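Antifreeze protein type II (Clupea harengus, PDB 2PY2) probably binds ice in a calcium-dependent manner through a C-type lectin-like domain, restraining crystal growth in the fluids of the fish. Local coordinates at residues Thr6-Phe11 and Glu35-Ala40; Ser62-Thr67 and Trp75-Ser80; Glu46-Val51 and Tyr85-Ala90; Phe16-Leu21 and Asp58-Trp63. All blocks are in the same frame, centred on the assembly; numbering follows the deposited sequence.

Contact 1: residues Thr6-Phe11 and Glu35-Ala40; sequences TDWKMF and EGANLA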
loop_
_atom_site.group_PDB
_atom_site.type_symbol
_atom_site.label_atom_id
_atom_site.label_comp_id
_atom_site.label_asym_id
_atom_site.label_seq_id
_atom_site.Cartn_x
_atom_site.Cartn_y
_atom_site.Cartn_z
ATOM N N THR A 6 -20.287 -2.412 2.864
ATOM C CA THR A 6 -20.540 -0.996 3.093
ATOM C C THR A 6 -19.518 0.044 2.611
ATOM O O THR A 6 -19.528 0.434 1.446
ATOM C CB THR A 6 -20.835 -0.751 4.581
ATOM O OG1 THR A 6 -21.869 -1.647 5.007
ATOM C CG2 THR A 6 -21.308 0.676 4.805
ATOM N N ASP A 7 -18.639 0.492 3.498
ATOM C CA ASP A 7 -17.667 1.529 3.154
ATOM C C ASP A 7 -16.559 1.206 2.146
ATOM O O ASP A 7 -15.751 2.076 1.828
ATOM C CB ASP A 7 -17.027 2.059 4.438
ATOM C CG ASP A 7 -18.057 2.494 5.462
ATOM O OD1 ASP A 7 -18.837 3.424 5.162
ATOM O OD2 ASP A 7 -18.088 1.900 6.565
ATOM N N TRP A 8 -16.514 -0.021 1.639
ATOM C CA TRP A 8 -15.470 -0.392 0.689
ATOM C C TRP A 8 -15.819 -0.028 -0.759
ATOM O O TRP A 8 -16.992 0.097 -1.107
ATOM C CB TRP A 8 -15.175 -1.891 0.811
ATOM C CG TRP A 8 -14.641 -2.280 2.169
ATOM C CD1 TRP A 8 -15.270 -2.132 3.371
ATOM C CD2 TRP A 8 -13.365 -2.875 2.456
ATOM N NE1 TRP A 8 -14.467 -2.595 4.388
ATOM C CE2 TRP A 8 -13.294 -3.058 3.855
ATOM C CE3 TRP A 8 -12.278 -3.272 1.665
ATOM C CZ2 TRP A 8 -12.174 -3.620 4.485
ATOM C CZ3 TRP A 8 -11.160 -3.835 2.291
ATOM C CH2 TRP A 8 -11.120 -4.002 3.688
ATOM N N LYS A 9 -14.794 0.144 -1.595
ATOM C CA LYS A 9 -14.981 0.506 -3.006
ATOM C C LYS A 9 -14.436 -0.582 -3.931
ATOM O O LYS A 9 -13.326 -1.085 -3.734
ATOM C CB LYS A 9 -14.280 1.832 -3.313
ATOM C CG LYS A 9 -14.716 3.006 -2.443
ATOM C CD LYS A 9 -16.172 3.382 -2.671
ATOM C CE LYS A 9 -16.539 4.651 -1.911
ATOM N NZ LYS A 9 -16.370 4.497 -0.436
ATOM N N MET A 10 -15.203 -0.924 -4.958
ATOM C CA MET A 10 -14.809 -1.981 -5.878
ATOM C C MET A 10 -14.014 -1.581 -7.109
ATOM O O MET A 10 -14.296 -0.572 -7.752
ATOM C CB MET A 10 -16.049 -2.749 -6.334
ATOM C CG MET A 10 -15.775 -3.810 -7.376
ATOM S SD MET A 10 -17.308 -4.427 -8.089
ATOM C CE MET A 10 -17.466 -3.352 -9.525
ATOM N N PHE A 11 -13.024 -2.404 -7.436
ATOM C CA PHE A 11 -12.202 -2.199 -8.618
ATOM C C PHE A 11 -11.554 -3.509 -9.038
ATOM O O PHE A 11 -10.827 -4.136 -8.264
ATOM C CB PHE A 11 -11.099 -1.167 -8.379
ATOM C CG PHE A 11 -10.175 -1.002 -9.557
ATOM C CD1 PHE A 11 -10.548 -0.224 -10.650
ATOM C CD2 PHE A 11 -8.958 -1.677 -9.599
ATOM C CE1 PHE A 11 -9.722 -0.121 -11.770
ATOM C CE2 PHE A 11 -8.125 -1.583 -10.716
ATOM C CZ PHE A 11 -8.507 -0.806 -11.801
ATOM N N GLU A 35 -10.417 -7.302 9.121
ATOM C CA GLU A 35 -11.501 -7.219 8.150
ATOM C C GLU A 35 -11.346 -8.244 7.027
ATOM O O GLU A 35 -11.951 -8.102 5.965
ATOM C CB GLU A 35 -11.545 -5.816 7.539
ATOM C CG GLU A 35 -11.696 -4.696 8.551
ATOM C CD GLU A 35 -13.029 -4.741 9.263
ATOM O OE1 GLU A 35 -14.072 -4.644 8.578
ATOM O OE2 GLU A 35 -13.033 -4.871 10.508
ATOM N N GLY A 36 -10.536 -9.272 7.258
ATOM C CA GLY A 36 -10.320 -10.281 6.236
ATOM C C GLY A 36 -9.598 -9.702 5.033
ATOM O O GLY A 36 -9.736 -10.196 3.911
ATOM N N ALA A 37 -8.814 -8.657 5.274
ATOM C CA ALA A 37 -8.074 -7.979 4.209
ATOM C C ALA A 37 -6.561 -7.970 4.441
ATOM O O ALA A 37 -6.063 -8.515 5.425
ATOM C CB ALA A 37 -8.584 -6.538 4.072
ATOM N N ASN A 38 -5.843 -7.358 3.504
ATOM C CA ASN A 38 -4.385 -7.215 3.570
ATOM C C ASN A 38 -4.085 -5.806 3.105
ATOM O O ASN A 38 -4.898 -5.220 2.390
ATOM C CB ASN A 38 -3.695 -8.160 2.584
ATOM C CG ASN A 38 -3.627 -9.582 3.080
ATOM O OD1 ASN A 38 -2.931 -9.871 4.043
ATOM N ND2 ASN A 38 -4.354 -10.478 2.421
ATOM N N LEU A 39 -2.946 -5.246 3.506
ATOM C CA LEU A 39 -2.586 -3.938 2.978
ATOM C C LEU A 39 -2.601 -4.194 1.478
ATOM O O LEU A 39 -2.152 -5.241 1.019
ATOM C CB LEU A 39 -1.203 -3.512 3.459
ATOM C CG LEU A 39 -1.239 -2.961 4.884
ATOM C CD1 LEU A 39 0.174 -2.711 5.397
ATOM C CD2 LEU A 39 -2.066 -1.655 4.896
ATOM N N ALA A 40 -3.108 -3.237 0.709
ATOM C CA ALA A 40 -3.268 -3.425 -0.729
ATOM C C ALA A 40 -2.043 -3.622 -1.594
ATOM O O ALA A 40 -0.979 -3.092 -1.315
ATOM C CB ALA A 40 -4.092 -2.273 -1.299
#

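Contact 2: residues Ser62-Thr67 and Trp75-Ser80; sequences SWIGGT and WFWMDS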
loop_
_atom_site.group_PDB
_atom_site.type_symbol
_atom_site.label_atom_id
_atom_site.label_comp_id
_atom_site.label_asym_id
_atom_site.label_seq_id
_atom_site.Cartn_x
_atom_site.Cartn_y
_atom_site.Cartn_z
ATOM N N SER A 62 0.331 7.008 2.133
ATOM C CA SER A 62 -0.277 5.829 2.737
ATOM C C SER A 62 0.543 4.542 2.591
ATOM O O SER A 62 1.254 4.354 1.612
ATOM C CB SER A 62 -1.645 5.589 2.093
ATOM O OG SER A 62 -2.501 6.718 2.216
ATOM N N TRP A 63 0.430 3.665 3.583
ATOM C CA TRP A 63 1.106 2.371 3.541
ATOM C C TRP A 63 0.361 1.448 2.577
ATOM O O TRP A 63 -0.872 1.470 2.521
ATOM C CB TRP A 63 1.038 1.684 4.909
ATOM C CG TRP A 63 1.956 2.194 5.941
ATOM C CD1 TRP A 63 1.630 2.582 7.207
ATOM C CD2 TRP A 63 3.372 2.299 5.838
ATOM N NE1 TRP A 63 2.760 2.924 7.899
ATOM C CE2 TRP A 63 3.847 2.756 7.085
ATOM C CE3 TRP A 63 4.292 2.048 4.812
ATOM C CZ2 TRP A 63 5.204 2.965 7.338
ATOM C CZ3 TRP A 63 5.643 2.257 5.065
ATOM C CH2 TRP A 63 6.082 2.709 6.318
ATOM N N ILE A 64 1.110 0.650 1.822
ATOM C CA ILE A 64 0.523 -0.371 0.982
ATOM C C ILE A 64 1.237 -1.665 1.400
ATOM O O ILE A 64 2.218 -1.617 2.140
ATOM C CB ILE A 64 0.619 -0.081 -0.545
ATOM C CG1 ILE A 64 2.029 0.288 -0.971
ATOM C CG2 ILE A 64 -0.390 1.010 -0.901
ATOM C CD1 ILE A 64 2.128 0.484 -2.492
ATOM N N GLY A 65 0.750 -2.807 0.937
ATOM C CA GLY A 65 1.294 -4.075 1.401
ATOM C C GLY A 65 2.555 -4.699 0.857
ATOM O O GLY A 65 2.657 -5.928 0.849
ATOM N N GLY A 66 3.516 -3.887 0.435
ATOM C CA GLY A 66 4.737 -4.450 -0.115
ATOM C C GLY A 66 5.965 -4.167 0.718
ATOM O O GLY A 66 6.062 -3.120 1.352
ATOM N N THR A 67 6.898 -5.117 0.744
ATOM C CA THR A 67 8.137 -4.937 1.491
ATOM C C THR A 67 9.225 -5.864 0.960
ATOM O O THR A 67 8.929 -6.851 0.291
ATOM C CB THR A 67 7.978 -5.249 3.017
ATOM O OG1 THR A 67 8.294 -6.624 3.257
ATOM C CG2 THR A 67 6.554 -4.982 3.506
ATOM N N TRP A 75 11.124 -8.122 -3.371
ATOM C CA TRP A 75 9.836 -7.576 -2.968
ATOM C C TRP A 75 8.659 -8.540 -2.981
ATOM O O TRP A 75 8.475 -9.313 -3.923
ATOM C CB TRP A 75 9.501 -6.376 -3.854
ATOM C CG TRP A 75 10.529 -5.305 -3.761
ATOM C CD1 TRP A 75 11.668 -5.195 -4.507
ATOM C CD2 TRP A 75 10.571 -4.247 -2.804
ATOM N NE1 TRP A 75 12.421 -4.136 -4.069
ATOM C CE2 TRP A 75 11.772 -3.534 -3.022
ATOM C CE3 TRP A 75 9.715 -3.832 -1.776
ATOM C CZ2 TRP A 75 12.140 -2.432 -2.248
ATOM C CZ3 TRP A 75 10.080 -2.736 -1.003
ATOM C CH2 TRP A 75 11.285 -2.049 -1.245
ATOM N N PHE A 76 7.849 -8.468 -1.928
ATOM C CA PHE A 76 6.675 -9.320 -1.805
ATOM C C PHE A 76 5.468 -8.502 -1.367
ATOM O O PHE A 76 5.613 -7.526 -0.626
ATOM C CB PHE A 76 6.913 -10.406 -0.755
ATOM C CG PHE A 76 8.010 -11.358 -1.107
ATOM C CD1 PHE A 76 7.783 -12.401 -1.998
ATOM C CD2 PHE A 76 9.271 -11.201 -0.567
ATOM C CE1 PHE A 76 8.807 -13.280 -2.345
ATOM C CE2 PHE A 76 10.309 -12.074 -0.908
ATOM C CZ PHE A 76 10.074 -13.115 -1.798
ATOM N N TRP A 77 4.294 -8.907 -1.848
ATOM C CA TRP A 77 3.022 -8.295 -1.477
ATOM C C TRP A 77 2.452 -9.230 -0.415
ATOM O O TRP A 77 2.580 -10.445 -0.532
ATOM C CB TRP A 77 2.048 -8.262 -2.656
ATOM C CG TRP A 77 2.337 -7.247 -3.709
ATOM C CD1 TRP A 77 2.553 -7.490 -5.034
ATOM C CD2 TRP A 77 2.361 -5.819 -3.554
ATOM N NE1 TRP A 77 2.701 -6.308 -5.715
ATOM C CE2 TRP A 77 2.589 -5.265 -4.832
ATOM C CE3 TRP A 77 2.208 -4.956 -2.460
ATOM C CZ2 TRP A 77 2.669 -3.880 -5.050
ATOM C CZ3 TRP A 77 2.286 -3.576 -2.677
ATOM C CH2 TRP A 77 2.516 -3.056 -3.966
ATOM N N MET A 78 1.805 -8.674 0.601
ATOM C CA MET A 78 1.236 -9.486 1.670
ATOM C C MET A 78 0.105 -10.405 1.214
ATOM O O MET A 78 -0.193 -11.394 1.883
ATOM C CB MET A 78 0.737 -8.596 2.809
ATOM C CG MET A 78 1.844 -7.961 3.615
ATOM S SD MET A 78 2.990 -9.186 4.317
ATOM C CE MET A 78 1.939 -9.935 5.563
ATOM N N ASP A 79 -0.528 -10.087 0.086
ATOM C CA ASP A 79 -1.612 -10.929 -0.411
ATOM C C ASP A 79 -1.109 -11.997 -1.373
ATOM O O ASP A 79 -1.896 -12.650 -2.055
ATOM C CB ASP A 79 -2.702 -10.079 -1.084
ATOM C CG ASP A 79 -2.193 -9.315 -2.293
ATOM O OD1 ASP A 79 -1.041 -9.556 -2.720
ATOM O OD2 ASP A 79 -2.953 -8.474 -2.820
ATOM N N SER A 80 0.209 -12.164 -1.417
ATOM C CA SER A 80 0.878 -13.157 -2.259
ATOM C C SER A 80 0.688 -13.041 -3.775
ATOM O O SER A 80 0.871 -14.018 -4.506
ATOM C CB SER A 80 0.508 -14.572 -1.801
ATOM O OG SER A 80 -0.834 -14.884 -2.122
HETATM O O HOH W 1 -0.448 -6.924 -0.414
#

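Contact 3: residues Glu46-Val51 and Tyr85-Ala90; sequences EESTFV and YADWCA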
loop_
_atom_site.group_PDB
_atom_site.type_symbol
_atom_site.label_atom_id
_atom_site.label_comp_id
_atom_site.label_asym_id
_atom_site.label_seq_id
_atom_site.Cartn_x
_atom_site.Cartn_y
_atom_site.Cartn_z
ATOM N N GLU A 46 -3.859 1.854 -13.775
ATOM C CA GLU A 46 -5.298 1.978 -13.588
ATOM C C GLU A 46 -5.673 1.731 -12.124
ATOM O O GLU A 46 -6.515 2.430 -11.552
ATOM C CB GLU A 46 -6.019 0.974 -14.492
ATOM C CG GLU A 46 -5.898 1.271 -15.998
ATOM C CD GLU A 46 -4.457 1.421 -16.485
ATOM O OE1 GLU A 46 -3.657 0.462 -16.358
ATOM O OE2 GLU A 46 -4.126 2.511 -17.005
ATOM N N GLU A 47 -5.038 0.738 -11.516
ATOM C CA GLU A 47 -5.319 0.416 -10.120
ATOM C C GLU A 47 -4.738 1.506 -9.225
ATOM O O GLU A 47 -5.349 1.911 -8.236
ATOM C CB GLU A 47 -4.708 -0.938 -9.771
ATOM C CG GLU A 47 -5.384 -1.637 -8.614
ATOM C CD GLU A 47 -5.145 -3.141 -8.634
ATOM O OE1 GLU A 47 -6.131 -3.899 -8.490
ATOM O OE2 GLU A 47 -3.978 -3.562 -8.798
ATOM N N SER A 48 -3.557 1.984 -9.590
ATOM C CA SER A 48 -2.897 3.032 -8.834
ATOM C C SER A 48 -3.766 4.275 -8.803
ATOM O O SER A 48 -3.921 4.907 -7.768
ATOM C CB SER A 48 -1.554 3.387 -9.464
ATOM O OG SER A 48 -0.974 4.477 -8.767
ATOM N N THR A 49 -4.333 4.624 -9.952
ATOM C CA THR A 49 -5.189 5.796 -10.043
ATOM C C THR A 49 -6.444 5.620 -9.191
ATOM O O THR A 49 -6.847 6.536 -8.468
ATOM C CB THR A 49 -5.555 6.059 -11.514
ATOM O OG1 THR A 49 -4.350 6.345 -12.234
ATOM C CG2 THR A 49 -6.517 7.230 -11.645
ATOM N N PHE A 50 -7.047 4.437 -9.257
ATOM C CA PHE A 50 -8.242 4.155 -8.473
ATOM C C PHE A 50 -7.971 4.317 -6.982
ATOM O O PHE A 50 -8.763 4.921 -6.260
ATOM C CB PHE A 50 -8.746 2.733 -8.727
ATOM C CG PHE A 50 -9.947 2.373 -7.901
ATOM C CD1 PHE A 50 -11.223 2.755 -8.303
ATOM C CD2 PHE A 50 -9.797 1.705 -6.689
ATOM C CE1 PHE A 50 -12.339 2.480 -7.507
ATOM C CE2 PHE A 50 -10.901 1.426 -5.885
ATOM C CZ PHE A 50 -12.173 1.815 -6.294
ATOM N N VAL A 51 -6.854 3.770 -6.514
ATOM C CA VAL A 51 -6.536 3.882 -5.098
ATOM C C VAL A 51 -6.213 5.326 -4.728
ATOM O O VAL A 51 -6.592 5.790 -3.654
ATOM C CB VAL A 51 -5.365 2.950 -4.704
ATOM C CG1 VAL A 51 -5.766 1.500 -4.923
ATOM C CG2 VAL A 51 -4.144 3.279 -5.512
ATOM N N TYR A 85 4.334 -4.567 -11.072
ATOM C CA TYR A 85 4.142 -3.149 -11.313
ATOM C C TYR A 85 4.750 -2.380 -10.158
ATOM O O TYR A 85 4.741 -2.856 -9.022
ATOM C CB TYR A 85 2.647 -2.824 -11.400
ATOM C CG TYR A 85 2.337 -1.341 -11.432
ATOM C CD1 TYR A 85 2.358 -0.624 -12.627
ATOM C CD2 TYR A 85 2.034 -0.650 -10.261
ATOM C CE1 TYR A 85 2.078 0.745 -12.652
ATOM C CE2 TYR A 85 1.761 0.710 -10.274
ATOM C CZ TYR A 85 1.783 1.403 -11.469
ATOM O OH TYR A 85 1.516 2.753 -11.474
ATOM N N ALA A 86 5.288 -1.202 -10.461
ATOM C CA ALA A 86 5.874 -0.332 -9.452
ATOM C C ALA A 86 5.723 1.125 -9.890
ATOM O O ALA A 86 5.614 1.418 -11.080
ATOM C CB ALA A 86 7.347 -0.671 -9.250
ATOM N N ASP A 87 5.712 2.033 -8.920
ATOM C CA ASP A 87 5.590 3.455 -9.199
ATOM C C ASP A 87 6.607 4.199 -8.334
ATOM O O ASP A 87 6.287 5.182 -7.677
ATOM C CB ASP A 87 4.157 3.922 -8.896
ATOM C CG ASP A 87 3.925 5.381 -9.258
ATOM O OD1 ASP A 87 4.500 5.849 -10.263
ATOM O OD2 ASP A 87 3.151 6.056 -8.548
ATOM N N TRP A 88 7.848 3.718 -8.353
ATOM C CA TRP A 88 8.915 4.311 -7.556
ATOM C C TRP A 88 9.248 5.770 -7.857
ATOM O O TRP A 88 9.273 6.196 -9.016
ATOM C CB TRP A 88 10.204 3.497 -7.712
ATOM C CG TRP A 88 10.094 2.072 -7.275
ATOM C CD1 TRP A 88 10.246 0.957 -8.050
ATOM C CD2 TRP A 88 9.850 1.606 -5.945
ATOM N NE1 TRP A 88 10.115 -0.176 -7.285
ATOM C CE2 TRP A 88 9.872 0.196 -5.987
ATOM C CE3 TRP A 88 9.616 2.245 -4.720
ATOM C CZ2 TRP A 88 9.670 -0.589 -4.851
ATOM C CZ3 TRP A 88 9.416 1.462 -3.588
ATOM C CH2 TRP A 88 9.445 0.059 -3.665
ATOM N N CYS A 89 9.501 6.531 -6.799
ATOM C CA CYS A 89 9.904 7.919 -6.944
ATOM C C CYS A 89 11.329 7.862 -7.484
ATOM O O CYS A 89 11.950 6.796 -7.507
ATOM C CB CYS A 89 9.936 8.629 -5.590
ATOM S SG CYS A 89 8.331 9.026 -4.816
ATOM N N ALA A 90 11.857 9.009 -7.901
ATOM C CA ALA A 90 13.221 9.062 -8.410
ATOM C C ALA A 90 14.172 8.582 -7.316
ATOM O O ALA A 90 14.028 8.971 -6.157
ATOM C CB ALA A 90 13.573 10.494 -8.816
HETATM O O HOH W 2 1.026 4.658 -7.018
#

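Contact 4: residues Phe16-Leu21 and Asp58-Trp63; sequences FLFNPL and DLIPSW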
loop_
_atom_site.group_PDB
_atom_site.type_symbol
_atom_site.label_atom_id
_atom_site.label_comp_id
_atom_site.label_asym_id
_atom_site.label_seq_id
_atom_site.Cartn_x
_atom_site.Cartn_y
_atom_site.Cartn_z
ATOM N N PHE A 16 -11.637 -2.097 -1.911
ATOM C CA PHE A 16 -10.604 -1.279 -1.289
ATOM C C PHE A 16 -11.142 -0.370 -0.204
ATOM O O PHE A 16 -12.306 0.043 -0.235
ATOM C CB PHE A 16 -9.922 -0.420 -2.353
ATOM C CG PHE A 16 -9.163 -1.210 -3.375
ATOM C CD1 PHE A 16 -7.791 -1.408 -3.243
ATOM C CD2 PHE A 16 -9.817 -1.755 -4.473
ATOM C CE1 PHE A 16 -7.087 -2.133 -4.191
ATOM C CE2 PHE A 16 -9.118 -2.486 -5.433
ATOM C CZ PHE A 16 -7.752 -2.676 -5.293
ATOM N N LEU A 17 -10.283 -0.050 0.757
ATOM C CA LEU A 17 -10.667 0.833 1.838
ATOM C C LEU A 17 -9.481 1.668 2.280
ATOM O O LEU A 17 -8.366 1.159 2.417
ATOM C CB LEU A 17 -11.197 0.038 3.033
ATOM C CG LEU A 17 -11.657 0.887 4.224
ATOM C CD1 LEU A 17 -12.883 1.699 3.826
ATOM C CD2 LEU A 17 -11.994 -0.007 5.402
ATOM N N PHE A 18 -9.732 2.958 2.476
ATOM C CA PHE A 18 -8.718 3.885 2.942
ATOM C C PHE A 18 -8.903 3.985 4.450
ATOM O O PHE A 18 -9.992 4.320 4.929
ATOM C CB PHE A 18 -8.905 5.273 2.308
ATOM C CG PHE A 18 -7.973 6.328 2.856
ATOM C CD1 PHE A 18 -6.604 6.281 2.594
ATOM C CD2 PHE A 18 -8.465 7.373 3.629
ATOM C CE1 PHE A 18 -5.740 7.263 3.095
ATOM C CE2 PHE A 18 -7.609 8.364 4.135
ATOM C CZ PHE A 18 -6.243 8.308 3.867
ATOM N N ASN A 19 -7.852 3.655 5.192
ATOM C CA ASN A 19 -7.881 3.729 6.649
ATOM C C ASN A 19 -7.099 4.986 7.020
ATOM O O ASN A 19 -5.877 5.017 6.909
ATOM C CB ASN A 19 -7.218 2.481 7.242
ATOM C CG ASN A 19 -7.203 2.485 8.751
ATOM O OD1 ASN A 19 -7.782 3.361 9.389
ATOM N ND2 ASN A 19 -6.532 1.496 9.337
ATOM N N PRO A 20 -7.793 6.052 7.458
ATOM C CA PRO A 20 -7.084 7.281 7.817
ATOM C C PRO A 20 -6.272 7.227 9.110
ATOM O O PRO A 20 -5.422 8.081 9.342
ATOM C CB PRO A 20 -8.204 8.319 7.871
ATOM C CG PRO A 20 -9.358 7.514 8.382
ATOM C CD PRO A 20 -9.254 6.228 7.589
ATOM N N LEU A 21 -6.518 6.220 9.939
ATOM C CA LEU A 21 -5.798 6.089 11.201
ATOM C C LEU A 21 -4.286 6.000 10.981
ATOM O O LEU A 21 -3.831 5.244 10.131
ATOM C CB LEU A 21 -6.298 4.851 11.939
ATOM C CG LEU A 21 -5.767 4.584 13.346
ATOM C CD1 LEU A 21 -5.912 5.825 14.219
ATOM C CD2 LEU A 21 -6.549 3.405 13.936
ATOM N N ASP A 58 -5.903 15.655 -1.319
ATOM C CA ASP A 58 -4.527 15.890 -0.881
ATOM C C ASP A 58 -3.606 14.727 -1.213
ATOM O O ASP A 58 -2.390 14.844 -1.078
ATOM C CB ASP A 58 -4.480 16.121 0.626
ATOM C CG ASP A 58 -5.512 17.108 1.087
ATOM O OD1 ASP A 58 -5.488 17.470 2.282
ATOM O OD2 ASP A 58 -6.352 17.520 0.252
ATOM N N LEU A 59 -4.188 13.609 -1.644
ATOM C CA LEU A 59 -3.406 12.421 -1.978
ATOM C C LEU A 59 -2.469 12.154 -0.808
ATOM O O LEU A 59 -1.250 12.307 -0.909
ATOM C CB LEU A 59 -2.613 12.641 -3.264
ATOM C CG LEU A 59 -3.453 12.789 -4.537
ATOM C CD1 LEU A 59 -2.528 13.019 -5.732
ATOM C CD2 LEU A 59 -4.289 11.539 -4.745
ATOM N N ILE A 60 -3.074 11.741 0.297
ATOM C CA ILE A 60 -2.376 11.473 1.545
ATOM C C ILE A 60 -1.448 10.263 1.510
ATOM O O ILE A 60 -1.861 9.171 1.104
ATOM C CB ILE A 60 -3.409 11.287 2.681
ATOM C CG1 ILE A 60 -4.267 12.548 2.804
ATOM C CG2 ILE A 60 -2.709 11.027 4.009
ATOM C CD1 ILE A 60 -5.532 12.357 3.623
ATOM N N PRO A 61 -0.178 10.452 1.919
ATOM C CA PRO A 61 0.838 9.383 1.958
ATOM C C PRO A 61 0.244 8.198 2.719
ATOM O O PRO A 61 -0.274 8.360 3.830
ATOM C CB PRO A 61 1.985 10.038 2.710
ATOM C CG PRO A 61 1.904 11.458 2.243
ATOM C CD PRO A 61 0.411 11.742 2.324
ATOM N N SER A 62 0.331 7.008 2.133
ATOM C CA SER A 62 -0.277 5.829 2.737
ATOM C C SER A 62 0.543 4.542 2.591
ATOM O O SER A 62 1.254 4.354 1.612
ATOM C CB SER A 62 -1.645 5.589 2.093
ATOM O OG SER A 62 -2.501 6.718 2.216
ATOM N N TRP A 63 0.430 3.665 3.583
ATOM C CA TRP A 63 1.106 2.371 3.541
ATOM C C TRP A 63 0.361 1.448 2.577
ATOM O O TRP A 63 -0.872 1.470 2.521
ATOM C CB TRP A 63 1.038 1.684 4.909
ATOM C CG TRP A 63 1.956 2.194 5.941
ATOM C CD1 TRP A 63 1.630 2.582 7.207
ATOM C CD2 TRP A 63 3.372 2.299 5.838
ATOM N NE1 TRP A 63 2.760 2.924 7.899
ATOM C CE2 TRP A 63 3.847 2.756 7.085
ATOM C CE3 TRP A 63 4.292 2.048 4.812
ATOM C CZ2 TRP A 63 5.204 2.965 7.338
ATOM C CZ3 TRP A 63 5.643 2.257 5.065
ATOM C CH2 TRP A 63 6.082 2.709 6.318
#

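Contact 1: residues Thr6-Phe11 and Glu35-Ala40
One indole makes every contact from residues 6-11: Trp-8 spans a gap in which the closest alpha carbons, CA of Trp-8 and CA of Glu-35, are 10.9 Å apart, and no hydrogen bond joins the two segments. The six-membered ring does the touching. CH2 of Trp-8 comes within 3.6 Å of CB of Ala-37, the methyl group sitting at the ring edge and near its plane. The neighbouring corner, CZ2 of Trp-8, meets CB of Glu-35 at 3.8 Å, from an oblique direction. With CG anti to the carbonyl carbon (chi1 -63°), the indole is directed across to 35-40. Segment 35-40 marks the end of the first helix of the C-type lectin-like fold, helix 25-33: Gly-36, with its positive phi, is the C-prime residue of a Schellman motif in which Ala-37 N returns to Cys-32 O. The chain then enters strand 38-39, paired with strand 121-128. A bend at chi2 (-66°) turns exposed Glu-35 alongside the indole, its carboxylate nearly coplanar with the ring (22°) but not bonded to it. Lys-127 makes a cation-pi contact with Trp-8 and donates NZ to Glu-35 O.

Contact 2: residues Ser62-Thr67 and Trp75-Ser80
Packing is tightest where the indole of Trp-77 meets two glycines: C of Gly-65 lies at the ring edge, 3.3 Å from CE3 of Trp-77, and N of Gly-66 comes in obliquely, 3.4 Å from CZ3 of Trp-77. Gly-66 and Trp-77 form an antiparallel non-hydrogen-bonded pair, their CA atoms 4.4 Å apart, and the missing side chain of Gly-66 makes room for the indole. Ile-64 adds CD1 at the ring edge, in plane, 3.9 Å from CH2 of Trp-77. Thr-67 and Phe-76 form the adjoining hydrogen-bonded pair, each N giving to the other's O, and Met-78 N donates to Gly-65 O at 2.9 Å, in the carbonyl plane. Residues Trp-63 to Gly-66 correspond to the WIGL motif of C-type lectin-like domains, here Trp-Ile-Gly-Gly; the chain turns a corner at Gly-65, leaving the main sheet for the hairpin 66-67/76-77. Where the second strand begins, CE3 of Trp-75 rests 3.4 Å from C of Thr-67; the Trp-75 side chain is about 8 Å from the bound calcium ion. The other end is looser. Met-78 bends at chi2 and chi3 into an exposed position. A water accepts from Asp-79 N at 3.2 Å and gives only a weak bond to Gly-65 O, at the type I turn Trp-77 to Ser-80.

Contact 3: residues Glu46-Val51 and Tyr85-Ala90
Polar contact between Ser-48 and Asp-87 runs through a single water. The water lies 2.7 Å from OG of Ser-48 and donates to OD2 of Asp-87 at 3.0 Å, spanning the 4.4 Å that separate this OG from this OD2. Ser-48 turns OG anti to its nitrogen (chi1 176°), which sends the hydroxyl out from helix 45-52 toward the loop. Van der Waals contact comes from Tyr-85, whose OH stands 3.7 Å from CB of Ser-48; the ring behind that oxygen is met obliquely. Both Ser-48 and Tyr-85 also touch Ile-42, an apolar neighbour beside the polar bridge. Backbone and covalent links also hold the loop: Asp-87 and Cys-89 hydrogen-bond to Trp-112, and Cys-89 forms a disulfide with Cys-111. The second helix of the C-type lectin-like fold thus meets the long loop region with CA of Ser-48 and CA of Asp-87 still 8.5 Å apart. By donating to OD2, the water probably stabilises the carboxylate's negative charge, coupling helix and loop through solvent with no direct hydrogen bond.

Contact 4: residues Phe16-Leu21 and Asp58-Trp63
The Phe-18 ring has N of Pro-20 over one face, 4.0 Å above the plane and offset toward the rim, while OG of Ser-62 lies at its edge, in plane. That oxygen is 3.4 Å from CE1 of Phe-18. Ile-60 approaches obliquely: its CD1 is 4.1 Å from CZ of Phe-18, the two side chains crossing at about a right angle. Phe-18 holds CG anti to its own N (chi1 174°), which extends the ring from strand 14-20 toward residues 60-62. Beyond the phenyl group, Asn-19 OD1 accepts from Leu-21 N at 3.2 Å, an Asx turn where the chain rounds its corner. In the C-type lectin-like fold both strands, 14-20 and 62-64, flank strand 121-128, whose Ser-122 and Ile-124 also touch Phe-18. Ser-62 OG donates to Ile-60 O at 2.8 Å, a bond that spans Pro-61. With its proton committed there, the hydroxyl turns an electron-rich oxygen to the ring's C-H edge, which would be expected to be weakly favourable electrostatically; no hydrogen bond joins the two segments.

In the fold
Contacts 1 and 2 are buried, contacts 3 and 4 partly buried. Contact 2 is the most central and has the largest buried surface of the four; it alone relies on direct backbone hydrogen bonds between its segments. Contacts 1 and 4 are each built on one aromatic side chain and reach the same sheet: strands 9-11 and 14-20 are neighbours, joined by a probable hydrogen bond from Phe-16 N to Lys-9 O. Contact 3 is water-mediated, with the smallest interface. Its helix 45-52 packs through Phe-50 against Phe-11 of contact 1 and Phe-16 of contact 4. Contacts 2 and 4 share Ser-62 and Trp-63, while Ala-40 O probably bonds Gly-65 N between contacts 1 and 2. Trp-75 and Trp-88 bring contacts 2 and 3 together.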